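Local coordinates for protein catalase (Exiguobacterium oxidotolerans, PDB 2J2M) that catalyses the breakdown of hydrogen peroxide to water and molecular oxygen at a haem iron, as a tetramer of identical subunits, at residues V97-G100 with T101-E105; W164-M167 with T168-E172; W284-V288 with I289-H293; V319-P322 with G323-P326; N462-R465 with A466-L470. One frame throughout, in Å; residues are numbered along the deposited sequence.

The five contacts come one after another along the chain, each a local turn, cap or helical stretch. Contact 1 lies in the loop between strands 87-95 and 112-119, and contact 2 ends helix 160-169. Contacts 3 and 4 lead into strands 292-302 and 324-326 of one antiparallel sheet, their centres about 22 Å apart; both lie across the chain's centre from contact 1. Contact 5 joins helices 453-466 and 468-477 in the C-terminal helical region. Contacts 2 and 5 alone touch, with centres about 15 Å apart: Trp164 packs on Phe463 and Thr168 O probably accepts from Asn462 ND2, joining the C-terminal helices to helix 160-169 of the catalase family region.

Contact 1: V97-G100 with T101-E105; sequences VIHG and THSPE
Ser103 folds back on Gly100 and His99 where a type II beta turn, running from Gly100 to Ser103, comes to its end. Its CB sits 3.0 Å from Gly100 O and 3.6 Å from His99 CB, so the first carbon of the side chain touches both a carbonyl oxygen and the base of the histidine side chain. The next atom, OG, is trans to the serine's own amide N (chi1 -160°), a torsion that turns it toward His99. There its modelled approach to His99 CB is shorter than is credible, and the exact place of the hydroxyl is therefore doubtful. The main chain of the same serine closes the turn: Ser103 N donates to Gly100 O at 3.1 Å. Thr101 and His102 form the corner, His102 with the positive phi of 73° expected at the third position. The contact also belongs to a subunit interface, because Gly100 N donates to His102 ND1 of the second subunit while His102 ND1 accepts from Gly100 N of that same neighbour. The His99 ring meets His102 and Phe239 of the second subunit edge-to-face. Chemically, a backbone bond closes the turn and the paired Gly100 N to His102 ND1 bonds join it to the second subunit, whereas the buried hydroxyl of Ser103 finds no polar partner in the model.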
loop_
_atom_site.group_PDB
_atom_site.type_symbol
_atom_site.label_atom_id
_atom_site.label_comp_id
_atom_site.label_asym_id
_atom_site.label_seq_id
_atom_site.Cartn_x
_atom_site.Cartn_y
_atom_site.Cartn_z
ATOM N N VAL A 97 1.081 -18.122 18.271
ATOM C CA VAL A 97 1.849 -16.865 18.305
ATOM C C VAL A 97 2.916 -16.742 17.218
ATOM O O VAL A 97 2.869 -15.847 16.373
ATOM C CB VAL A 97 2.552 -16.611 19.712
ATOM C CG1 VAL A 97 3.355 -15.264 19.715
ATOM C CG2 VAL A 97 1.534 -16.615 20.848
ATOM N N ILE A 98 3.915 -17.616 17.282
ATOM C CA ILE A 98 5.172 -17.343 16.619
ATOM C C ILE A 98 5.105 -17.625 15.117
ATOM O O ILE A 98 5.474 -16.760 14.314
ATOM C CB ILE A 98 6.353 -18.064 17.297
ATOM C CG1 ILE A 98 6.652 -17.453 18.670
ATOM C CG2 ILE A 98 7.605 -17.979 16.417
ATOM C CD1 ILE A 98 6.902 -15.874 18.675
ATOM N N HIS A 99 4.611 -18.803 14.738
ATOM C CA HIS A 99 4.654 -19.197 13.345
ATOM C C HIS A 99 3.492 -18.660 12.474
ATOM O O HIS A 99 2.580 -18.048 12.968
ATOM C CB HIS A 99 4.824 -20.699 13.258
ATOM C CG HIS A 99 6.147 -21.179 13.772
ATOM N ND1 HIS A 99 6.379 -21.441 15.103
ATOM C CD2 HIS A 99 7.308 -21.450 13.129
ATOM C CE1 HIS A 99 7.621 -21.862 15.261
ATOM N NE2 HIS A 99 8.205 -21.882 14.078
ATOM N N GLY A 100 3.551 -18.884 11.175
ATOM C CA GLY A 100 2.693 -18.172 10.233
ATOM C C GLY A 100 1.367 -18.843 9.884
ATOM O O GLY A 100 0.943 -19.809 10.517
ATOM N N THR A 101 0.713 -18.299 8.864
ATOM C CA THR A 101 -0.564 -18.816 8.386
ATOM C C THR A 101 -0.223 -20.229 7.950
ATOM O O THR A 101 0.854 -20.455 7.355
ATOM C CB THR A 101 -1.101 -17.919 7.186
ATOM O OG1 THR A 101 -2.488 -17.596 7.386
ATOM C CG2 THR A 101 -0.961 -18.598 5.852
ATOM N N HIS A 102 -1.085 -21.178 8.281
ATOM C CA HIS A 102 -0.915 -22.597 7.895
ATOM C C HIS A 102 0.186 -23.361 8.640
ATOM O O HIS A 102 0.547 -24.481 8.289
ATOM C CB HIS A 102 -0.788 -22.764 6.378
ATOM C CG HIS A 102 -2.007 -22.341 5.611
ATOM N ND1 HIS A 102 -2.044 -22.335 4.236
ATOM C CD2 HIS A 102 -3.225 -21.903 6.021
ATOM C CE1 HIS A 102 -3.231 -21.916 3.825
ATOM N NE2 HIS A 102 -3.966 -21.643 4.890
ATOM N N SER A 103 0.714 -22.743 9.677
ATOM C CA SER A 103 1.591 -23.372 10.621
ATOM C C SER A 103 0.808 -24.412 11.460
ATOM O O SER A 103 -0.382 -24.218 11.758
ATOM C CB SER A 103 2.147 -22.300 11.546
ATOM O OG SER A 103 3.321 -22.807 12.157
ATOM N N PRO A 104 1.471 -25.512 11.870
ATOM C CA PRO A 104 0.678 -26.487 12.617
ATOM C C PRO A 104 0.105 -25.891 13.906
ATOM O O PRO A 104 0.702 -24.981 14.492
ATOM C CB PRO A 104 1.687 -27.597 12.905
ATOM C CG PRO A 104 2.686 -27.455 11.788
ATOM C CD PRO A 104 2.853 -25.983 11.678
ATOM N N GLU A 105 -1.065 -26.380 14.310
ATOM C CA GLU A 105 -1.650 -25.963 15.580
ATOM C C GLU A 105 -1.167 -26.822 16.771
ATOM O O GLU A 105 -1.711 -26.736 17.879
ATOM C CB GLU A 105 -3.187 -25.882 15.465
ATOM C CG GLU A 105 -3.621 -24.713 14.549
ATOM C CD GLU A 105 -5.121 -24.661 14.255
ATOM O OE1 GLU A 105 -5.766 -25.729 14.160
ATOM O OE2 GLU A 105 -5.658 -23.530 14.104
#

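Contact 2: W164-M167 with T168-E172; sequences WDFM and TLRPE
Thr168 is bound to Trp164 by its amide, and its hydroxyl turns back to the same part of the helix. Thr168 N donates to Trp164 O at 2.9 Å, the usual helical bond, and Thr168 OG1 lies 2.8 Å from the same oxygen and 3.0 Å from Asp165 O. The hydroxyl has one proton for these two carbonyls, and the choice is not settled. With chi1 at 54°, OG1 is held between the backbone N and the carbonyl carbon, which turns it toward the carbonyls of Trp164 and Asp165. A water adds a bridge, donating to Asp165 OD1 at 2.7 Å and to Thr168 OG1 at 2.8 Å. The other carboxylate oxygen, OD2, accepts from Tyr383 OH and the backbone N of Arg387, both of the third subunit. Towards the helix end the bonding frays: Arg170 N makes weak bonds to both Phe166 O and Met167 O. The side chain of Arg170 bends twice, and its NH1 forms a salt bridge with Glu172 OE1 at 3.2 Å. Packing contacts lie outside these bonds. Arg170 CG makes a CH-pi contact over one face of the Phe166 ring, 4.1 Å from the centroid, and Thr168 CG2 meets the edge of the indole, 4.1 Å from Trp164 CE3. Phe166 and Met167 pack on helix 142-149, while Trp164 and Thr168 rest on helix 453-466, and Trp164 also touches helix 433-447.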
loop_
_atom_site.group_PDB
_atom_site.type_symbol
_atom_site.label_atom_id
_atom_site.label_comp_id
_atom_site.label_asym_id
_atom_site.label_seq_id
_atom_site.Cartn_x
_atom_site.Cartn_y
_atom_site.Cartn_z
ATOM N N TRP A 164 16.377 -18.964 23.967
ATOM C CA TRP A 164 16.973 -19.166 25.288
ATOM C C TRP A 164 18.064 -18.138 25.616
ATOM O O TRP A 164 18.218 -17.786 26.785
ATOM C CB TRP A 164 17.488 -20.588 25.455
ATOM C CG TRP A 164 16.400 -21.537 25.840
ATOM C CD1 TRP A 164 15.824 -22.505 25.055
ATOM C CD2 TRP A 164 15.735 -21.588 27.096
ATOM N NE1 TRP A 164 14.836 -23.148 25.755
ATOM C CE2 TRP A 164 14.760 -22.601 27.012
ATOM C CE3 TRP A 164 15.876 -20.880 28.298
ATOM C CZ2 TRP A 164 13.938 -22.931 28.091
ATOM C CZ3 TRP A 164 15.049 -21.199 29.362
ATOM C CH2 TRP A 164 14.092 -22.213 29.248
ATOM N N ASP A 165 18.782 -17.655 24.583
ATOM C CA ASP A 165 19.718 -16.530 24.708
ATOM C C ASP A 165 18.995 -15.292 25.257
ATOM O O ASP A 165 19.324 -14.802 26.344
ATOM C CB ASP A 165 20.388 -16.186 23.353
ATOM C CG ASP A 165 21.596 -15.222 23.490
ATOM O OD1 ASP A 165 22.183 -15.128 24.599
ATOM O OD2 ASP A 165 21.983 -14.576 22.486
ATOM N N PHE A 166 18.028 -14.782 24.492
ATOM C CA PHE A 166 17.211 -13.651 24.931
ATOM C C PHE A 166 16.611 -13.862 26.320
ATOM O O PHE A 166 16.729 -12.996 27.186
ATOM C CB PHE A 166 16.087 -13.324 23.935
ATOM C CG PHE A 166 15.199 -12.225 24.407
ATOM C CD1 PHE A 166 14.099 -12.505 25.210
ATOM C CD2 PHE A 166 15.525 -10.885 24.147
ATOM C CE1 PHE A 166 13.281 -11.467 25.713
ATOM C CE2 PHE A 166 14.714 -9.845 24.637
ATOM C CZ PHE A 166 13.592 -10.142 25.428
ATOM N N MET A 167 15.977 -15.017 26.522
ATOM C CA MET A 167 15.240 -15.307 27.766
ATOM C C MET A 167 16.112 -15.371 29.027
ATOM O O MET A 167 15.757 -14.803 30.059
ATOM C CB MET A 167 14.450 -16.599 27.626
ATOM C CG MET A 167 13.333 -16.552 26.604
ATOM S SD MET A 167 12.119 -15.253 26.900
ATOM C CE MET A 167 10.999 -15.632 25.539
ATOM N N THR A 168 17.251 -16.058 28.936
ATOM C CA THR A 168 18.190 -16.162 30.078
ATOM C C THR A 168 18.713 -14.794 30.481
ATOM O O THR A 168 18.896 -14.520 31.677
ATOM C CB THR A 168 19.400 -17.105 29.792
ATOM O OG1 THR A 168 20.076 -16.720 28.578
ATOM C CG2 THR A 168 18.947 -18.538 29.698
ATOM N N LEU A 169 18.921 -13.936 29.478
ATOM C CA LEU A 169 19.460 -12.591 29.696
ATOM C C LEU A 169 18.381 -11.588 30.076
ATOM O O LEU A 169 18.684 -10.459 30.450
ATOM C CB LEU A 169 20.212 -12.114 28.452
ATOM C CG LEU A 169 21.524 -12.814 28.076
ATOM C CD1 LEU A 169 22.007 -12.351 26.680
ATOM C CD2 LEU A 169 22.609 -12.583 29.163
ATOM N N ARG A 170 17.119 -12.004 29.956
ATOM C CA ARG A 170 15.960 -11.243 30.454
ATOM C C ARG A 170 15.249 -12.085 31.498
ATOM O O ARG A 170 14.179 -12.648 31.224
ATOM C CB ARG A 170 15.033 -10.884 29.293
ATOM C CG ARG A 170 15.501 -9.610 28.548
ATOM C CD ARG A 170 14.988 -8.386 29.318
ATOM N NE ARG A 170 16.046 -7.436 29.587
ATOM C CZ ARG A 170 15.949 -6.375 30.389
ATOM N NH1 ARG A 170 14.826 -6.078 31.035
ATOM N NH2 ARG A 170 17.014 -5.613 30.549
ATOM N N PRO A 171 15.868 -12.217 32.694
ATOM C CA PRO A 171 15.447 -13.229 33.681
ATOM C C PRO A 171 14.051 -13.054 34.265
ATOM O O PRO A 171 13.546 -13.992 34.877
ATOM C CB PRO A 171 16.521 -13.154 34.784
ATOM C CG PRO A 171 17.218 -11.848 34.603
ATOM C CD PRO A 171 17.006 -11.404 33.164
ATOM N N GLU A 172 13.410 -11.903 34.060
ATOM C CA GLU A 172 11.955 -11.781 34.363
ATOM C C GLU A 172 11.077 -12.804 33.612
ATOM O O GLU A 172 9.918 -13.035 33.976
ATOM C CB GLU A 172 11.425 -10.349 34.124
ATOM C CG GLU A 172 11.352 -9.881 32.640
ATOM C CD GLU A 172 12.657 -9.239 32.157
ATOM O OE1 GLU A 172 12.601 -8.396 31.226
ATOM O OE2 GLU A 172 13.735 -9.553 32.716
HETATM O O HOH W 1 22.349 -16.396 26.955
#

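Contact 3: W284-V288 with I289-H293; sequences WFEDV and IPFQH
Phe285 O accepts from Val288 N at 2.8 Å and from Ile289 N at 2.9 Å, the second bond nearly straight at 172°, so that residues 285-289 form a single alpha turn. This turn leads, through Pro290 and Phe291, toward strand 292-302 of the antiparallel sheet, which belongs to the beta barrel at the core of the catalase fold. Glu286 and Phe291 make the main side-chain contact. The glutamate chain is stretched out, with CG anti to N (chi1 177°), and passes over one face of the phenyl ring. Its CB starts above the rim, 3.6 Å from Phe291 CE1; CG makes a CH-pi contact; and the carboxylate carbon arrives over the middle of the ring. Carboxylate and ring are stacked, their planes only 5° apart, so the charged group lies flat on the aromatic face. Elsewhere in the turn Ile289 CD1 reaches the benzo part of the Trp284 indole, 3.8 Å from CE3. Ile289 CG1 also lies 3.9 Å from Val288 CG2. The indole has a cation-pi partner in Lys214, and Asp287 forms a salt bridge with Arg430 of helix 422-430. The stacked carboxylate is further linked to the backbone of Phe291 by a water: it donates to Glu286 OE2 at 2.7 Å and accepts from Phe291 N at 2.9 Å.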
loop_
_atom_site.group_PDB
_atom_site.type_symbol
_atom_site.label_atom_id
_atom_site.label_comp_id
_atom_site.label_asym_id
_atom_site.label_seq_id
_atom_site.Cartn_x
_atom_site.Cartn_y
_atom_site.Cartn_z
ATOM N N TRP A 284 -1.943 -13.224 39.720
ATOM C CA TRP A 284 -2.751 -12.952 40.908
ATOM C C TRP A 284 -3.412 -14.250 41.193
ATOM O O TRP A 284 -4.407 -14.594 40.542
ATOM C CB TRP A 284 -3.865 -11.940 40.658
ATOM C CG TRP A 284 -3.464 -10.550 40.389
ATOM C CD1 TRP A 284 -2.197 -10.061 40.206
ATOM C CD2 TRP A 284 -4.349 -9.447 40.231
ATOM N NE1 TRP A 284 -2.245 -8.703 39.942
ATOM C CE2 TRP A 284 -3.554 -8.302 39.963
ATOM C CE3 TRP A 284 -5.742 -9.297 40.326
ATOM C CZ2 TRP A 284 -4.112 -7.039 39.757
ATOM C CZ3 TRP A 284 -6.295 -8.041 40.116
ATOM C CH2 TRP A 284 -5.478 -6.932 39.832
ATOM N N PHE A 285 -2.857 -14.976 42.149
ATOM C CA PHE A 285 -3.354 -16.299 42.485
ATOM C C PHE A 285 -4.787 -16.196 42.988
ATOM O O PHE A 285 -5.116 -15.255 43.703
ATOM C CB PHE A 285 -2.443 -16.956 43.520
ATOM C CG PHE A 285 -1.028 -17.165 43.045
ATOM C CD1 PHE A 285 0.047 -16.709 43.801
ATOM C CD2 PHE A 285 -0.761 -17.843 41.850
ATOM C CE1 PHE A 285 1.388 -16.940 43.384
ATOM C CE2 PHE A 285 0.564 -18.051 41.421
ATOM C CZ PHE A 285 1.639 -17.599 42.196
ATOM N N GLU A 286 -5.634 -17.143 42.575
ATOM C CA GLU A 286 -7.047 -17.143 42.975
ATOM C C GLU A 286 -7.129 -17.205 44.492
ATOM O O GLU A 286 -8.068 -16.672 45.102
ATOM C CB GLU A 286 -7.819 -18.311 42.342
ATOM C CG GLU A 286 -9.279 -18.378 42.812
ATOM C CD GLU A 286 -10.152 -19.322 41.996
ATOM O OE1 GLU A 286 -9.610 -20.166 41.258
ATOM O OE2 GLU A 286 -11.389 -19.224 42.110
ATOM N N ASP A 287 -6.112 -17.850 45.064
ATOM C CA ASP A 287 -5.856 -17.954 46.493
ATOM C C ASP A 287 -5.742 -16.600 47.169
ATOM O O ASP A 287 -6.172 -16.428 48.317
ATOM C CB ASP A 287 -4.514 -18.679 46.714
ATOM C CG ASP A 287 -4.690 -20.135 47.026
ATOM O OD1 ASP A 287 -3.890 -20.954 46.512
ATOM O OD2 ASP A 287 -5.642 -20.484 47.775
ATOM N N VAL A 288 -5.099 -15.658 46.495
ATOM C CA VAL A 288 -4.862 -14.378 47.130
ATOM C C VAL A 288 -5.931 -13.361 46.729
ATOM O O VAL A 288 -6.308 -12.524 47.547
ATOM C CB VAL A 288 -3.383 -13.867 46.992
ATOM C CG1 VAL A 288 -2.389 -15.048 46.872
ATOM C CG2 VAL A 288 -3.213 -12.874 45.853
ATOM N N ILE A 289 -6.421 -13.447 45.494
ATOM C CA ILE A 289 -7.499 -12.586 45.020
ATOM C C ILE A 289 -8.607 -13.389 44.295
ATOM O O ILE A 289 -8.408 -13.877 43.174
ATOM C CB ILE A 289 -6.979 -11.403 44.138
ATOM C CG1 ILE A 289 -6.084 -10.469 44.960
ATOM C CG2 ILE A 289 -8.157 -10.591 43.554
ATOM C CD1 ILE A 289 -5.347 -9.475 44.144
ATOM N N PRO A 290 -9.799 -13.476 44.923
ATOM C CA PRO A 290 -10.877 -14.350 44.437
ATOM C C PRO A 290 -11.364 -13.979 43.023
ATOM O O PRO A 290 -11.297 -12.806 42.624
ATOM C CB PRO A 290 -12.010 -14.134 45.459
ATOM C CG PRO A 290 -11.368 -13.469 46.650
ATOM C CD PRO A 290 -10.189 -12.700 46.120
ATOM N N PHE A 291 -11.834 -14.983 42.285
ATOM C CA PHE A 291 -12.532 -14.778 41.015
ATOM C C PHE A 291 -13.990 -14.426 41.349
ATOM O O PHE A 291 -14.592 -15.018 42.237
ATOM C CB PHE A 291 -12.518 -16.070 40.167
ATOM C CG PHE A 291 -11.158 -16.453 39.568
ATOM C CD1 PHE A 291 -9.954 -15.882 40.012
ATOM C CD2 PHE A 291 -11.090 -17.443 38.586
ATOM C CE1 PHE A 291 -8.701 -16.280 39.462
ATOM C CE2 PHE A 291 -9.854 -17.848 38.041
ATOM C CZ PHE A 291 -8.653 -17.260 38.482
ATOM N N GLN A 292 -14.561 -13.450 40.665
ATOM C CA GLN A 292 -15.980 -13.161 40.854
ATOM C C GLN A 292 -16.657 -13.307 39.506
ATOM O O GLN A 292 -16.260 -12.655 38.541
ATOM C CB GLN A 292 -16.199 -11.762 41.432
ATOM C CG GLN A 292 -15.398 -11.461 42.690
ATOM C CD GLN A 292 -15.734 -10.119 43.265
ATOM O OE1 GLN A 292 -16.911 -9.783 43.444
ATOM N NE2 GLN A 292 -14.714 -9.319 43.528
ATOM N N HIS A 293 -17.673 -14.163 39.453
ATOM C CA HIS A 293 -18.380 -14.485 38.211
ATOM C C HIS A 293 -19.025 -13.265 37.588
ATOM O O HIS A 293 -19.666 -12.489 38.287
ATOM C CB HIS A 293 -19.445 -15.554 38.473
ATOM C CG HIS A 293 -19.955 -16.214 37.233
ATOM N ND1 HIS A 293 -21.271 -16.135 36.838
ATOM C CD2 HIS A 293 -19.323 -16.943 36.284
ATOM C CE1 HIS A 293 -21.432 -16.804 35.711
ATOM N NE2 HIS A 293 -20.267 -17.307 35.353
HETATM O O HOH W 2 -12.441 -17.400 43.784
#

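Contact 4: V319-P322 with G323-P326; sequences VLVP and GMLP
Leu320 and Met324 pack against each other at the root of a tight turn, their CB atoms 3.8 Å apart. Leu320 then runs along the outgoing chain, with CD1 reaching Leu325 C at 3.5 Å and Pro326 CD at 3.9 Å; one methyl group thus lies against the peptide bond and the ring that follow Leu325. Met324 turns toward Val321. Its side chain is fully extended beyond CG and lies beside that of Val321, pointing in the same direction, with SD 3.9 Å from Val321 CG2. Val321 and Met324 are the two ends of a type II beta turn, which opens the short strand 324-326 where it pairs antiparallel with strand 201-204 of the large sheet. The turn's own bond, Met324 N to Val321 O at 3.0 Å, is weak, bent to 127°. Gly323 fills the third position with a phi of 108°, where its lack of a CB avoids a clash with Pro322 O. Leu320 and Met324 both rest on Trp124 of strand 122-129, and Pro322 packs on Val14 of the fourth subunit.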
loop_
_atom_site.group_PDB
_atom_site.type_symbol
_atom_site.label_atom_id
_atom_site.label_comp_id
_atom_site.label_asym_id
_atom_site.label_seq_id
_atom_site.Cartn_x
_atom_site.Cartn_y
_atom_site.Cartn_z
ATOM N N VAL A 319 -8.782 -0.800 23.284
ATOM C CA VAL A 319 -10.100 -0.456 22.749
ATOM C C VAL A 319 -11.136 -0.820 23.837
ATOM O O VAL A 319 -11.584 -1.963 23.963
ATOM C CB VAL A 319 -10.349 -1.091 21.344
ATOM C CG1 VAL A 319 -11.843 -1.061 20.939
ATOM C CG2 VAL A 319 -9.537 -0.350 20.305
ATOM N N LEU A 320 -11.476 0.182 24.647
ATOM C CA LEU A 320 -12.289 -0.032 25.852
ATOM C C LEU A 320 -13.532 0.819 25.822
ATOM O O LEU A 320 -13.540 1.840 25.158
ATOM C CB LEU A 320 -11.475 0.321 27.100
ATOM C CG LEU A 320 -10.163 -0.439 27.301
ATOM C CD1 LEU A 320 -9.439 0.187 28.448
ATOM C CD2 LEU A 320 -10.459 -1.882 27.592
ATOM N N VAL A 321 -14.568 0.412 26.545
ATOM C CA VAL A 321 -15.800 1.194 26.618
ATOM C C VAL A 321 -15.801 2.076 27.873
ATOM O O VAL A 321 -15.007 1.846 28.770
ATOM C CB VAL A 321 -17.077 0.309 26.561
ATOM C CG1 VAL A 321 -17.376 -0.139 25.114
ATOM C CG2 VAL A 321 -16.995 -0.875 27.555
ATOM N N PRO A 322 -16.666 3.115 27.929
ATOM C CA PRO A 322 -16.600 3.958 29.140
ATOM C C PRO A 322 -16.841 3.092 30.371
ATOM O O PRO A 322 -17.688 2.182 30.333
ATOM C CB PRO A 322 -17.734 4.989 28.924
ATOM C CG PRO A 322 -17.914 5.061 27.386
ATOM C CD PRO A 322 -17.670 3.599 26.948
ATOM N N GLY A 323 -16.082 3.335 31.438
ATOM C CA GLY A 323 -16.143 2.504 32.629
ATOM C C GLY A 323 -14.880 1.667 32.706
ATOM O O GLY A 323 -14.633 0.976 33.698
ATOM N N MET A 324 -14.070 1.742 31.643
ATOM C CA MET A 324 -12.867 0.931 31.508
ATOM C C MET A 324 -11.705 1.797 31.091
ATOM O O MET A 324 -11.855 2.637 30.206
ATOM C CB MET A 324 -13.074 -0.160 30.463
ATOM C CG MET A 324 -14.006 -1.275 30.907
ATOM S SD MET A 324 -14.131 -2.486 29.597
ATOM C CE MET A 324 -15.349 -3.630 30.321
ATOM N N LEU A 325 -10.552 1.587 31.731
ATOM C CA LEU A 325 -9.329 2.320 31.399
ATOM C C LEU A 325 -8.118 1.384 31.451
ATOM O O LEU A 325 -8.157 0.385 32.147
ATOM C CB LEU A 325 -9.133 3.537 32.344
ATOM C CG LEU A 325 -9.973 4.823 32.164
ATOM C CD1 LEU A 325 -9.664 5.811 33.258
ATOM C CD2 LEU A 325 -9.677 5.505 30.832
ATOM N N PRO A 326 -7.037 1.698 30.703
ATOM C CA PRO A 326 -5.852 0.856 30.835
ATOM C C PRO A 326 -5.111 1.093 32.153
ATOM O O PRO A 326 -5.179 2.187 32.717
ATOM C CB PRO A 326 -4.989 1.275 29.657
ATOM C CG PRO A 326 -5.390 2.706 29.388
ATOM C CD PRO A 326 -6.854 2.779 29.711
#

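Contact 5: N462-R465 with A466-L470; sequences NFYR and ADASL
The Tyr464 ring lies with one face against Ala468, whose CA stands 3.9 Å from the centroid and 15° off the ring normal in a CH-pi contact. Ala468 CB is displaced towards the phenol end, 3.7 Å from Tyr464 CZ. This overlap depends on the tyrosine CG standing opposite its backbone N (chi1 -175°), which lays the ring along the start of the next helix. Phe463 leaves the same helical turn in another direction and crosses Leu470 obliquely, Phe463 CD2 meeting Leu470 CD2 at 3.8 Å. Both aromatic residues thus reach across the junction between two helices: helix 453-466 ends with Asp467 N donating to Phe463 O at 2.9 Å, and helix 468-477 begins directly afterwards. Asp467 is the N-cap. Its OD1 accepts from Ser469 OG at 2.8 Å through the syn lone pair and from Leu470 N at 2.9 Å through the anti one, while OD2 forms a salt bridge with Arg429 of helix 422-430. With OD1 held by donors of the helix start and OD2 by Arg429, the Asp467 carboxylate is probably stabilised in its charged form.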
loop_
_atom_site.group_PDB
_atom_site.type_symbol
_atom_site.label_atom_id
_atom_site.label_comp_id
_atom_site.label_asym_id
_atom_site.label_seq_id
_atom_site.Cartn_x
_atom_site.Cartn_y
_atom_site.Cartn_z
ATOM N N ASN A 462 18.808 -19.515 36.612
ATOM C CA ASN A 462 17.541 -18.789 36.736
ATOM C C ASN A 462 16.457 -19.674 37.368
ATOM O O ASN A 462 15.807 -19.267 38.321
ATOM C CB ASN A 462 17.078 -18.219 35.381
ATOM C CG ASN A 462 17.963 -17.079 34.882
ATOM O OD1 ASN A 462 18.773 -16.538 35.625
ATOM N ND2 ASN A 462 17.807 -16.717 33.619
ATOM N N PHE A 463 16.280 -20.884 36.855
ATOM C CA PHE A 463 15.362 -21.836 37.471
ATOM C C PHE A 463 15.729 -22.213 38.927
ATOM O O PHE A 463 14.843 -22.332 39.793
ATOM C CB PHE A 463 15.208 -23.077 36.586
ATOM C CG PHE A 463 14.391 -22.830 35.336
ATOM C CD1 PHE A 463 14.971 -22.936 34.071
ATOM C CD2 PHE A 463 13.045 -22.453 35.429
ATOM C CE1 PHE A 463 14.216 -22.683 32.900
ATOM C CE2 PHE A 463 12.267 -22.202 34.271
ATOM C CZ PHE A 463 12.857 -22.310 33.003
ATOM N N TYR A 464 17.029 -22.378 39.197
ATOM C CA TYR A 464 17.506 -22.723 40.545
ATOM C C TYR A 464 17.051 -21.683 41.577
ATOM O O TYR A 464 16.518 -22.041 42.609
ATOM C CB TYR A 464 19.039 -22.887 40.587
ATOM C CG TYR A 464 19.548 -23.366 41.941
ATOM C CD1 TYR A 464 19.729 -24.725 42.195
ATOM C CD2 TYR A 464 19.815 -22.460 42.975
ATOM C CE1 TYR A 464 20.185 -25.173 43.419
ATOM C CE2 TYR A 464 20.262 -22.893 44.207
ATOM C CZ TYR A 464 20.449 -24.256 44.423
ATOM O OH TYR A 464 20.897 -24.706 45.646
ATOM N N ARG A 465 17.249 -20.403 41.265
ATOM C CA ARG A 465 16.833 -19.279 42.121
ATOM C C ARG A 465 15.342 -19.266 42.433
ATOM O O ARG A 465 14.920 -18.750 43.468
ATOM C CB ARG A 465 17.178 -17.963 41.457
ATOM C CG ARG A 465 18.639 -17.697 41.355
ATOM C CD ARG A 465 18.840 -16.368 40.664
ATOM N NE ARG A 465 20.191 -16.227 40.154
ATOM C CZ ARG A 465 20.810 -15.061 40.013
ATOM N NH1 ARG A 465 20.194 -13.925 40.355
ATOM N NH2 ARG A 465 22.057 -15.028 39.541
ATOM N N ALA A 466 14.557 -19.797 41.497
ATOM C CA ALA A 466 13.120 -19.910 41.653
ATOM C C ALA A 466 12.807 -21.076 42.579
ATOM O O ALA A 466 12.061 -20.939 43.544
ATOM C CB ALA A 466 12.459 -20.091 40.292
ATOM N N ASP A 467 13.389 -22.225 42.271
ATOM C CA ASP A 467 13.246 -23.385 43.107
ATOM C C ASP A 467 14.510 -24.221 43.001
ATOM O O ASP A 467 14.875 -24.665 41.910
ATOM C CB ASP A 467 12.042 -24.204 42.674
ATOM C CG ASP A 467 11.812 -25.395 43.571
ATOM O OD1 ASP A 467 12.251 -26.517 43.204
ATOM O OD2 ASP A 467 11.210 -25.206 44.646
ATOM N N ALA A 468 15.159 -24.435 44.138
ATOM C CA ALA A 468 16.446 -25.120 44.211
ATOM C C ALA A 468 16.393 -26.557 43.704
ATOM O O ALA A 468 17.311 -26.988 43.014
ATOM C CB ALA A 468 17.007 -25.061 45.646
ATOM N N SER A 469 15.327 -27.291 44.027
ATOM C CA SER A 469 15.217 -28.688 43.588
ATOM C C SER A 469 14.980 -28.830 42.082
ATOM O O SER A 469 15.530 -29.743 41.458
ATOM C CB SER A 469 14.181 -29.477 44.397
ATOM O OG SER A 469 12.857 -29.153 44.034
ATOM N N LEU A 470 14.191 -27.930 41.491
ATOM C CA LEU A 470 14.048 -27.912 40.032
ATOM C C LEU A 470 15.402 -27.673 39.373
ATOM O O LEU A 470 15.760 -28.357 38.405
ATOM C CB LEU A 470 13.040 -26.848 39.553
ATOM C CG LEU A 470 13.001 -26.615 38.025
ATOM C CD1 LEU A 470 12.573 -27.886 37.223
ATOM C CD2 LEU A 470 12.139 -25.413 37.642
#